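Proline dehydrogenase (Deinococcus radiodurans, PDB 4H6Q) oxidises L-proline to (S)-1-pyrroline-5-carboxylate with FAD as cofactor and a quinone as electron acceptor, the first step of proline breakdown to glutamate. Local coordinates at residues Phe133-His141 with Asn187-Glu197. Numbering follows the deposited sequence.
Sequences FICLDMEDH and NIRMVKGAYLE. With FAD (flavin-adenine dinucleotide), chain C.
Arg189 reaches across the inside of the beta8-alpha8 barrel to Asp137 and Cys135. Strands 133-136 and 188-191 are not neighbours in the sheet; strand 163-168 runs between them. The Arg189 chain leaves with CG opposite the backbone N (chi1 -180°) and bends at chi3, which brings the guanidinium beside the flavin. Arg189 NH2 donates to Asp137 OD1 at 2.9 Å in a salt bridge. The acid lies at the guanidinium edge, yet OD1 is met from above its own carboxylate plane. Arg189 NH2 also donates to FAD N5 at 3.1 Å. Cys135 SG covers one guanidinium face, 3.4 Å from Arg189 NH1. This part is buried and closely packed.

Met138 O accepts a nearly straight bond from FAD N3 (2.8 Å, 169°). The outer end is more open to solvent and water-bridged. Asp140 N sits over one face of the Tyr195 ring, toward its rim, and Met138 O is at its edge. One water links Tyr195 OH to Met138 O; a second links it to Glu139 OE2, which also binds Ser102. The His141-Glu197 pair pins this end: Glu197 OE1 accepts from His141 ND1 at 2.6 Å, and OE2 from the backbone N.

A leucine in place of Arg189 would probably leave Asp137 OD1 and FAD N5 without their shared donor. Asp137 OD2 meets Lys100 and Tyr280 beside the bound proline analogue. An N-H bond into N5 of the oxidised flavin would be expected to make N5 a better hydride acceptor, consistent with the active-site role inferred for Arg189.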
loop_
_atom_site.group_PDB
_atom_site.type_symbol
_atom_site.label_atom_id
_atom_site.label_comp_id
_atom_site.label_asym_id
_atom_site.label_seq_id
_atom_site.Cartn_x
_atom_site.Cartn_y
_atom_site.Cartn_z
ATOM N N PHE A 133 -3.623 -8.317 8.373
ATOM C CA PHE A 133 -3.297 -6.908 8.440
ATOM C C PHE A 133 -3.883 -6.174 7.240
ATOM O O PHE A 133 -3.783 -6.705 6.095
ATOM C CB PHE A 133 -1.763 -6.737 8.458
ATOM C CG PHE A 133 -1.294 -5.315 8.578
ATOM C CD1 PHE A 133 -1.132 -4.723 9.827
ATOM C CD2 PHE A 133 -0.996 -4.579 7.435
ATOM C CE1 PHE A 133 -0.642 -3.398 9.922
ATOM C CE2 PHE A 133 -0.525 -3.286 7.522
ATOM C CZ PHE A 133 -0.359 -2.694 8.763
ATOM N N ILE A 134 -4.400 -4.959 7.467
ATOM C CA ILE A 134 -4.888 -4.123 6.360
ATOM C C ILE A 134 -4.138 -2.815 6.383
ATOM O O ILE A 134 -4.056 -2.168 7.442
ATOM C CB ILE A 134 -6.394 -3.809 6.558
ATOM C CG1 ILE A 134 -7.263 -5.087 6.574
ATOM C CG2 ILE A 134 -6.898 -2.824 5.493
ATOM C CD1 ILE A 134 -7.109 -5.982 5.285
ATOM N N CYS A 135 -3.632 -2.401 5.214
ATOM C CA CYS A 135 -3.111 -1.056 5.058
ATOM C C CYS A 135 -4.135 -0.158 4.352
ATOM O O CYS A 135 -4.671 -0.552 3.302
ATOM C CB CYS A 135 -1.790 -1.051 4.262
ATOM S SG CYS A 135 -1.129 0.645 4.048
ATOM N N LEU A 136 -4.400 1.021 4.917
ATOM C CA LEU A 136 -5.184 2.076 4.252
ATOM C C LEU A 136 -4.215 2.888 3.396
ATOM O O LEU A 136 -3.425 3.704 3.917
ATOM C CB LEU A 136 -5.861 2.984 5.286
ATOM C CG LEU A 136 -6.615 2.205 6.390
ATOM C CD1 LEU A 136 -7.146 3.173 7.430
ATOM C CD2 LEU A 136 -7.752 1.333 5.825
ATOM N N ASP A 137 -4.241 2.655 2.060
ATOM C CA ASP A 137 -3.386 3.420 1.137
ATOM C C ASP A 137 -3.741 4.922 1.249
ATOM O O ASP A 137 -4.870 5.306 1.593
ATOM C CB ASP A 137 -3.649 2.974 -0.297
ATOM C CG ASP A 137 -3.017 1.649 -0.661
ATOM O OD1 ASP A 137 -2.201 1.081 0.100
ATOM O OD2 ASP A 137 -3.369 1.188 -1.811
ATOM N N MET A 138 -2.767 5.769 0.971
ATOM C CA MET A 138 -3.049 7.202 0.941
ATOM C C MET A 138 -3.299 7.693 -0.480
ATOM O O MET A 138 -2.464 7.487 -1.378
ATOM C CB MET A 138 -1.948 8.024 1.621
ATOM C CG MET A 138 -2.398 9.479 1.921
ATOM S SD MET A 138 -3.768 9.595 3.121
ATOM C CE MET A 138 -2.982 9.119 4.638
ATOM N N GLU A 139 -4.463 8.302 -0.714
ATOM C CA GLU A 139 -4.835 8.804 -2.016
ATOM C C GLU A 139 -4.466 10.284 -2.140
ATOM O O GLU A 139 -3.465 10.703 -1.540
ATOM C CB GLU A 139 -6.320 8.454 -2.302
ATOM C CG GLU A 139 -6.537 6.905 -2.229
ATOM C CD GLU A 139 -7.949 6.497 -2.576
ATOM O OE1 GLU A 139 -8.783 6.344 -1.638
ATOM O OE2 GLU A 139 -8.238 6.338 -3.798
ATOM N N ASP A 140 -5.194 11.080 -2.924
ATOM C CA ASP A 140 -4.744 12.456 -3.167
ATOM C C ASP A 140 -4.998 13.352 -1.930
ATOM O O ASP A 140 -5.606 12.910 -0.952
ATOM C CB ASP A 140 -5.533 13.034 -4.341
ATOM C CG ASP A 140 -6.988 13.224 -3.985
ATOM O OD1 ASP A 140 -7.409 14.335 -3.636
ATOM O OD2 ASP A 140 -7.728 12.204 -3.963
ATOM N N HIS A 141 -4.500 14.596 -1.948
ATOM C CA HIS A 141 -4.397 15.364 -0.696
ATOM C C HIS A 141 -5.741 15.692 -0.047
ATOM O O HIS A 141 -5.785 15.960 1.173
ATOM C CB HIS A 141 -3.534 16.635 -0.855
ATOM C CG HIS A 141 -4.283 17.812 -1.409
ATOM N ND1 HIS A 141 -4.256 18.165 -2.751
ATOM C CD2 HIS A 141 -5.077 18.734 -0.801
ATOM C CE1 HIS A 141 -4.997 19.251 -2.935
ATOM N NE2 HIS A 141 -5.523 19.603 -1.773
ATOM N N ASN A 187 1.857 1.305 12.527
ATOM C CA ASN A 187 2.570 0.766 11.353
ATOM C C ASN A 187 2.283 1.732 10.188
ATOM O O ASN A 187 1.116 1.875 9.779
ATOM C CB ASN A 187 1.981 -0.628 11.083
ATOM C CG ASN A 187 2.587 -1.323 9.885
ATOM O OD1 ASN A 187 2.668 -0.703 8.822
ATOM N ND2 ASN A 187 2.982 -2.574 10.011
ATOM N N ILE A 188 3.336 2.382 9.667
ATOM C CA ILE A 188 3.185 3.330 8.544
ATOM C C ILE A 188 4.157 3.008 7.429
ATOM O O ILE A 188 5.376 2.795 7.696
ATOM C CB ILE A 188 3.348 4.796 9.022
ATOM C CG1 ILE A 188 2.319 5.135 10.095
ATOM C CG2 ILE A 188 3.126 5.740 7.809
ATOM C CD1 ILE A 188 2.336 6.615 10.572
ATOM N N ARG A 189 3.638 2.974 6.196
ATOM C CA ARG A 189 4.423 2.883 4.968
ATOM C C ARG A 189 4.803 4.305 4.519
ATOM O O ARG A 189 3.912 5.145 4.371
ATOM C CB ARG A 189 3.560 2.216 3.899
ATOM C CG ARG A 189 4.304 2.059 2.532
ATOM C CD ARG A 189 3.320 1.855 1.361
ATOM N NE ARG A 189 2.577 0.618 1.561
ATOM C CZ ARG A 189 1.316 0.401 1.162
ATOM N NH1 ARG A 189 0.732 -0.754 1.523
ATOM N NH2 ARG A 189 0.696 1.291 0.368
ATOM N N MET A 190 6.089 4.588 4.346
ATOM C CA MET A 190 6.543 5.865 3.800
ATOM C C MET A 190 6.735 5.718 2.308
ATOM O O MET A 190 7.400 4.760 1.863
ATOM C CB MET A 190 7.852 6.304 4.434
ATOM C CG MET A 190 7.794 6.327 5.990
ATOM S SD MET A 190 6.355 7.247 6.590
ATOM C CE MET A 190 6.600 6.988 8.351
ATOM N N VAL A 191 6.127 6.642 1.534
ATOM C CA VAL A 191 6.230 6.630 0.068
ATOM C C VAL A 191 6.582 8.050 -0.350
ATOM O O VAL A 191 6.443 8.988 0.446
ATOM C CB VAL A 191 4.885 6.211 -0.593
ATOM C CG1 VAL A 191 4.451 4.843 -0.074
ATOM C CG2 VAL A 191 3.771 7.234 -0.350
ATOM N N LYS A 192 7.014 8.238 -1.597
ATOM C CA LYS A 192 7.228 9.597 -2.140
ATOM C C LYS A 192 5.890 10.286 -2.425
ATOM O O LYS A 192 5.672 11.412 -1.957
ATOM C CB LYS A 192 8.157 9.556 -3.367
ATOM C CG LYS A 192 9.573 9.117 -3.009
ATOM C CD LYS A 192 10.538 9.316 -4.191
ATOM C CE LYS A 192 11.890 8.642 -3.860
ATOM N NZ LYS A 192 12.927 9.107 -4.860
ATOM N N GLY A 193 5.013 9.666 -3.194
ATOM C CA GLY A 193 3.705 10.232 -3.501
ATOM C C GLY A 193 3.331 10.037 -4.957
ATOM O O GLY A 193 4.134 10.342 -5.831
ATOM N N ALA A 194 2.121 9.524 -5.211
ATOM C CA ALA A 194 1.740 9.044 -6.547
ATOM C C ALA A 194 0.963 10.020 -7.402
ATOM O O ALA A 194 0.788 9.750 -8.583
ATOM C CB ALA A 194 0.946 7.748 -6.466
ATOM N N TYR A 195 0.496 11.125 -6.834
ATOM C CA TYR A 195 -0.542 11.960 -7.474
ATOM C C TYR A 195 0.009 13.299 -7.967
ATOM O O TYR A 195 1.142 13.671 -7.643
ATOM C CB TYR A 195 -1.727 12.158 -6.506
ATOM C CG TYR A 195 -2.354 10.839 -6.124
ATOM C CD1 TYR A 195 -3.355 10.248 -6.918
ATOM C CD2 TYR A 195 -1.928 10.158 -4.999
ATOM C CE1 TYR A 195 -3.911 9.016 -6.582
ATOM C CE2 TYR A 195 -2.469 8.934 -4.675
ATOM C CZ TYR A 195 -3.464 8.380 -5.444
ATOM O OH TYR A 195 -3.952 7.149 -5.070
ATOM N N LEU A 196 -0.772 13.995 -8.773
ATOM C CA LEU A 196 -0.404 15.320 -9.280
ATOM C C LEU A 196 -0.822 16.335 -8.255
ATOM O O LEU A 196 -2.033 16.463 -7.969
ATOM C CB LEU A 196 -1.124 15.577 -10.610
ATOM C CG LEU A 196 -0.781 16.839 -11.366
ATOM C CD1 LEU A 196 0.699 16.787 -11.805
ATOM C CD2 LEU A 196 -1.757 16.983 -12.555
ATOM N N GLU A 197 0.139 17.029 -7.656
ATOM C CA GLU A 197 -0.143 17.967 -6.532
ATOM C C GLU A 197 0.565 19.309 -6.720
ATOM O O GLU A 197 1.736 19.353 -7.122
ATOM C CB GLU A 197 0.256 17.345 -5.187
ATOM C CG GLU A 197 -0.492 16.063 -4.816
ATOM C CD GLU A 197 -1.930 16.304 -4.374
ATOM O OE1 GLU A 197 -2.407 17.468 -4.406
ATOM O OE2 GLU A 197 -2.598 15.327 -4.000
HETATM P PA FAD C . 11.363 7.328 -8.002
HETATM O O1A FAD C . 12.311 8.441 -7.545
HETATM O O2A FAD C . 10.143 7.716 -8.733
HETATM O O5B FAD C . 12.005 6.257 -8.836
HETATM C C5B FAD C . 13.190 5.620 -8.383
HETATM C C4B FAD C . 13.705 4.570 -9.346
HETATM O O4B FAD C . 12.881 3.435 -9.213
HETATM C C3B FAD C . 13.590 4.940 -10.780
HETATM O O3B FAD C . 14.641 5.759 -11.268
HETATM C C2B FAD C . 13.528 3.601 -11.410
HETATM O O2B FAD C . 14.780 2.951 -11.401
HETATM C C1B FAD C . 12.611 2.886 -10.470
HETATM N N9A FAD C . 11.192 3.057 -10.780
HETATM C C8A FAD C . 10.223 3.630 -9.957
HETATM N N7A FAD C . 9.021 3.625 -10.534
HETATM C C5A FAD C . 9.174 2.998 -11.767
HETATM C C6A FAD C . 8.311 2.706 -12.807
HETATM N N6A FAD C . 6.921 3.024 -12.737
HETATM N N1A FAD C . 8.810 2.093 -13.892
HETATM C C2A FAD C . 10.113 1.761 -13.994
HETATM N N3A FAD C . 10.999 2.027 -13.022
HETATM C C4A FAD C . 10.540 2.622 -11.925
HETATM N N1 FAD C . 2.102 6.519 -3.146
HETATM C C2 FAD C . 0.930 7.031 -2.685
HETATM O O2 FAD C . 0.690 8.294 -2.947
HETATM N N3 FAD C . 0.032 6.295 -1.959
HETATM C C4 FAD C . 0.272 4.960 -1.659
HETATM O O4 FAD C . -0.633 4.246 -0.959
HETATM C C4X FAD C . 1.518 4.357 -2.138
HETATM N N5 FAD C . 1.811 3.044 -1.872
HETATM C C5X FAD C . 3.018 2.559 -2.321
HETATM C C6 FAD C . 3.354 1.222 -2.056
HETATM C C7 FAD C . 4.605 0.707 -2.483
HETATM C C7M FAD C . 4.973 -0.746 -2.194
HETATM C C8 FAD C . 5.497 1.561 -3.176
HETATM C C8M FAD C . 6.837 1.058 -3.640
HETATM C C9 FAD C . 5.136 2.886 -3.466
HETATM C C9A FAD C . 3.925 3.386 -3.030
HETATM N N10 FAD C . 3.609 4.731 -3.307
HETATM C C10 FAD C . 2.401 5.218 -2.872
HETATM C "C1'" FAD C . 4.529 5.622 -3.993
HETATM C "C2'" FAD C . 4.302 5.849 -5.456
HETATM O "O2'" FAD C . 3.746 4.641 -5.960
HETATM C "C3'" FAD C . 5.721 6.367 -5.798
HETATM O "O3'" FAD C . 5.854 7.755 -5.857
HETATM C "C4'" FAD C . 6.424 5.741 -6.938
HETATM O "O4'" FAD C . 6.495 4.397 -6.620
HETATM C "C5'" FAD C . 7.809 6.363 -7.051
HETATM O "O5'" FAD C . 8.757 5.341 -7.063
HETATM P P FAD C . 10.063 5.370 -6.153
HETATM O O1P FAD C . 9.921 5.702 -4.636
HETATM O O2P FAD C . 10.810 4.090 -6.613
HETATM O O3P FAD C . 11.030 6.512 -6.761
HETATM O O HOH W 1 -2.870 4.988 -3.143
HETATM O O HOH W 2 -6.370 6.432 -5.936
#